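PDB 1JMX: amine Dehydrogenase from Pseudomonas putida, which probably catalyses the oxidative deamination of primary amines, passing the released electrons to heme c groups of the same multi-subunit enzyme. Local coordinates for residues B[111-114]-B[119-122]. Sequence-based numbering, arbitrary orientation.
Sequences NPTQ and HYVV. With HEC (heme c), chain F.
Gln-114 and Val-121 form an antiparallel hydrogen-bonded pair joined by two reciprocal backbone bonds: Gln-114 N gives to Val-121 O at 2.8 Å (N-H...O 153°), and Val-121 N returns a bond to Gln-114 O at 3.0 Å. The local strand axes run at 152°, and Thr-113 faces Val-122 as the next, non-hydrogen-bonded pair, with 4.5 Å between their CA atoms. Gln-114 O also receives a CA-H...O contact from Tyr-120 CA at 3.4 Å. On one sheet face the Gln-114 and Val-121 side chains lie alongside each other, pointing the same way, with CB atoms 4.2 Å apart. The other face carries Thr-113, whose CG2 is anti to the backbone N (chi1 -57° for OG1) and thereby approaches Tyr-120 CB at 4.0 Å. This pairing is the tip of a beta hairpin, strands 105-115 and 120-122, toward the outside of the chain in a protein of mostly four-stranded antiparallel sheets, consistent with a beta-propeller. Past the bridges, the loop residue His-119 and Tyr-120, which opens the returning strand, belong to the heme c pocket: His-119 N approaches propionate carbon CAD at 3.4 Å, and the next carbon, CBD, lies over a face of the Tyr-120 ring, 3.9 Å from CE2. Gln-129 of a neighbouring subunit hydrogen-bonds Tyr-120 OH, holding the far end of that ring.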
ATOM      1  N   ASN B 111      -1.405 -18.269 -16.914  1.00  8.96           N
ATOM      2  CA  ASN B 111      -0.840 -16.964 -17.255  1.00  8.74           C
ATOM      3  C   ASN B 111       0.655 -17.214 -17.024  1.00  7.76           C
ATOM      4  O   ASN B 111       1.122 -17.194 -15.888  1.00  7.45           O
ATOM      5  CB  ASN B 111      -1.330 -15.874 -16.281  1.00 10.25           C
ATOM      6  CG  ASN B 111      -2.837 -15.626 -16.353  1.00 11.57           C
ATOM      7  OD1 ASN B 111      -3.399 -14.950 -15.492  1.00 14.33           O
ATOM      8  ND2 ASN B 111      -3.484 -16.139 -17.385  1.00 12.57           N
ATOM      9  N   PRO B 112       1.414 -17.504 -18.093  1.00  9.07           N
ATOM     10  CA  PRO B 112       2.843 -17.764 -17.929  1.00  8.69           C
ATOM     11  C   PRO B 112       3.761 -16.567 -18.090  1.00  8.87           C
ATOM     12  O   PRO B 112       3.436 -15.590 -18.765  1.00  9.28           O
ATOM     13  CB  PRO B 112       3.101 -18.800 -19.007  1.00  8.66           C
ATOM     14  CG  PRO B 112       2.268 -18.290 -20.129  1.00  8.21           C
ATOM     15  CD  PRO B 112       0.996 -17.771 -19.482  1.00  8.90           C
ATOM     16  N   THR B 113       4.909 -16.647 -17.437  1.00 10.59           N
ATOM     17  CA  THR B 113       5.915 -15.604 -17.525  1.00 11.28           C
ATOM     18  C   THR B 113       7.253 -16.257 -17.808  1.00 11.27           C
ATOM     19  O   THR B 113       7.692 -17.152 -17.096  1.00 11.31           O
ATOM     20  CB  THR B 113       6.045 -14.790 -16.226  1.00 12.07           C
ATOM     21  OG1 THR B 113       4.775 -14.223 -15.892  1.00 15.06           O
ATOM     22  CG2 THR B 113       7.060 -13.663 -16.404  1.00  9.16           C
ATOM     23  N   GLN B 114       7.883 -15.826 -18.883  1.00 12.28           N
ATOM     24  CA  GLN B 114       9.181 -16.344 -19.240  1.00 13.69           C
ATOM     25  C   GLN B 114      10.195 -15.592 -18.379  1.00 14.17           C
ATOM     26  O   GLN B 114      10.285 -14.368 -18.450  1.00 13.91           O
ATOM     27  CB  GLN B 114       9.424 -16.090 -20.723  1.00 15.97           C
ATOM     28  CG  GLN B 114      10.667 -16.729 -21.278  1.00 19.57           C
ATOM     29  CD  GLN B 114      10.841 -16.419 -22.744  1.00 20.46           C
ATOM     30  OE1 GLN B 114      10.881 -15.256 -23.139  1.00 21.86           O
ATOM     31  NE2 GLN B 114      10.921 -17.457 -23.564  1.00 23.43           N
ATOM     32  N   HIS B 119      15.716 -10.314 -17.230  1.00 12.41           N
ATOM     33  CA  HIS B 119      14.410  -9.707 -17.478  1.00 12.43           C
ATOM     34  C   HIS B 119      13.285 -10.736 -17.575  1.00 11.01           C
ATOM     35  O   HIS B 119      13.536 -11.935 -17.662  1.00 10.60           O
ATOM     36  CB  HIS B 119      14.441  -8.828 -18.742  1.00 12.47           C
ATOM     37  CG  HIS B 119      14.539  -9.597 -20.022  1.00 13.40           C
ATOM     38  ND1 HIS B 119      15.724 -10.126 -20.486  1.00 15.72           N
ATOM     39  CD2 HIS B 119      13.596  -9.943 -20.931  1.00 15.27           C
ATOM     40  CE1 HIS B 119      15.509 -10.766 -21.620  1.00 14.72           C
ATOM     41  NE2 HIS B 119      14.226 -10.670 -21.911  1.00 15.95           N
ATOM     42  N   TYR B 120      12.047 -10.259 -17.488  1.00 10.64           N
ATOM     43  CA  TYR B 120      10.870 -11.110 -17.600  1.00 10.59           C
ATOM     44  C   TYR B 120      10.140 -10.742 -18.873  1.00 11.25           C
ATOM     45  O   TYR B 120      10.248  -9.620 -19.370  1.00 10.71           O
ATOM     46  CB  TYR B 120       9.882 -10.876 -16.455  1.00 10.46           C
ATOM     47  CG  TYR B 120      10.293 -11.339 -15.083  1.00  9.00           C
ATOM     48  CD1 TYR B 120       9.392 -11.251 -14.019  1.00  8.23           C
ATOM     49  CD2 TYR B 120      11.574 -11.831 -14.825  1.00  9.79           C
ATOM     50  CE1 TYR B 120       9.752 -11.630 -12.740  1.00  9.11           C
ATOM     51  CE2 TYR B 120      11.947 -12.218 -13.540  1.00  9.27           C
ATOM     52  CZ  TYR B 120      11.026 -12.111 -12.503  1.00  9.90           C
ATOM     53  OH  TYR B 120      11.369 -12.475 -11.229  1.00 12.86           O
ATOM     54  N   VAL B 121       9.375 -11.697 -19.385  1.00 10.85           N
ATOM     55  CA  VAL B 121       8.573 -11.476 -20.573  1.00 11.69           C
ATOM     56  C   VAL B 121       7.261 -12.170 -20.292  1.00 11.18           C
ATOM     57  O   VAL B 121       7.227 -13.373 -20.075  1.00 10.79           O
ATOM     58  CB  VAL B 121       9.205 -12.072 -21.859  1.00 12.50           C
ATOM     59  CG1 VAL B 121       8.333 -11.762 -23.059  1.00 11.42           C
ATOM     60  CG2 VAL B 121      10.595 -11.498 -22.086  1.00 14.21           C
ATOM     61  N   VAL B 122       6.194 -11.389 -20.213  1.00 10.61           N
ATOM     62  CA  VAL B 122       4.874 -11.945 -19.962  1.00 11.87           C
ATOM     63  C   VAL B 122       4.382 -12.511 -21.289  1.00 11.75           C
ATOM     64  O   VAL B 122       4.515 -11.879 -22.335  1.00 12.34           O
ATOM     65  CB  VAL B 122       3.888 -10.873 -19.415  1.00 12.05           C
ATOM     66  CG1 VAL B 122       2.551 -11.499 -19.090  1.00 12.60           C
ATOM     67  CG2 VAL B 122       4.463 -10.227 -18.167  1.00 12.33           C
TER
HETATM   68 FE   HEC F1002      19.803  -7.891 -11.435  1.00 11.65          FE
HETATM   69  CHA HEC F1002      17.055  -6.885 -13.108  1.00 10.24           C
HETATM   70  CHB HEC F1002      20.763  -4.670 -11.055  1.00  9.97           C
HETATM   71  CHC HEC F1002      22.597  -8.919  -9.762  1.00  9.84           C
HETATM   72  CHD HEC F1002      18.843 -11.162 -11.828  1.00 10.65           C
HETATM   73  NA  HEC F1002      19.068  -6.155 -11.967  1.00 11.11           N
HETATM   74  C1A HEC F1002      17.913  -5.902 -12.660  1.00 11.74           C
HETATM   75  C2A HEC F1002      17.719  -4.472 -12.861  1.00 11.34           C
HETATM   76  C3A HEC F1002      18.763  -3.860 -12.281  1.00 11.46           C
HETATM   77  C4A HEC F1002      19.600  -4.902 -11.726  1.00 10.28           C
HETATM   78  CMA HEC F1002      19.010  -2.366 -12.227  1.00 10.89           C
HETATM   79  CAA HEC F1002      16.558  -3.827 -13.583  1.00 12.53           C
HETATM   80  CBA HEC F1002      15.523  -3.393 -12.569  1.00 12.97           C
HETATM   81  CGA HEC F1002      14.310  -2.735 -13.197  1.00 14.37           C
HETATM   82  O1A HEC F1002      14.248  -2.606 -14.432  1.00 15.73           O
HETATM   83  O2A HEC F1002      13.403  -2.341 -12.439  1.00 14.65           O
HETATM   84  NB  HEC F1002      21.335  -7.000 -10.591  1.00 10.19           N
HETATM   85  C1B HEC F1002      21.591  -5.629 -10.517  1.00  8.90           C
HETATM   86  C2B HEC F1002      22.805  -5.312  -9.843  1.00  9.25           C
HETATM   87  C3B HEC F1002      23.336  -6.520  -9.486  1.00  9.83           C
HETATM   88  C4B HEC F1002      22.421  -7.558  -9.938  1.00 10.16           C
HETATM   89  CMB HEC F1002      23.378  -3.899  -9.600  1.00  8.98           C
HETATM   90  CAB HEC F1002      24.658  -6.662  -8.759  1.00 12.35           C
HETATM   91  CBB HEC F1002      24.683  -6.541  -7.232  1.00 12.19           C
HETATM   92  NC  HEC F1002      20.552  -9.658 -10.907  1.00 11.61           N
HETATM   93  C1C HEC F1002      21.729  -9.902 -10.211  1.00 12.25           C
HETATM   94  C2C HEC F1002      21.950 -11.312 -10.009  1.00 13.05           C
HETATM   95  C3C HEC F1002      20.925 -11.943 -10.589  1.00 13.33           C
HETATM   96  C4C HEC F1002      20.038 -10.915 -11.144  1.00 11.20           C
HETATM   97  CMC HEC F1002      23.145 -11.931  -9.284  1.00 14.01           C
HETATM   98  CAC HEC F1002      20.882 -13.443 -10.834  1.00 13.73           C
HETATM   99  CBC HEC F1002      20.374 -14.414  -9.787  1.00 14.16           C
HETATM  100  ND  HEC F1002      18.270  -8.835 -12.284  1.00  9.73           N
HETATM  101  C1D HEC F1002      18.010 -10.186 -12.363  1.00  9.39           C
HETATM  102  C2D HEC F1002      16.758 -10.460 -13.080  1.00  9.85           C
HETATM  103  C3D HEC F1002      16.280  -9.230 -13.426  1.00  8.71           C
HETATM  104  C4D HEC F1002      17.213  -8.259 -12.935  1.00  8.46           C
HETATM  105  CMD HEC F1002      16.139 -11.833 -13.369  1.00  7.38           C
HETATM  106  CAD HEC F1002      15.002  -8.883 -14.187  1.00  8.29           C
HETATM  107  CBD HEC F1002      13.733  -8.795 -13.353  1.00  7.82           C
HETATM  108  CGD HEC F1002      13.820  -7.777 -12.241  1.00  8.88           C
HETATM  109  O1D HEC F1002      13.923  -8.170 -11.076  1.00  9.52           O
HETATM  110  O2D HEC F1002      13.785  -6.570 -12.519  1.00  8.01           O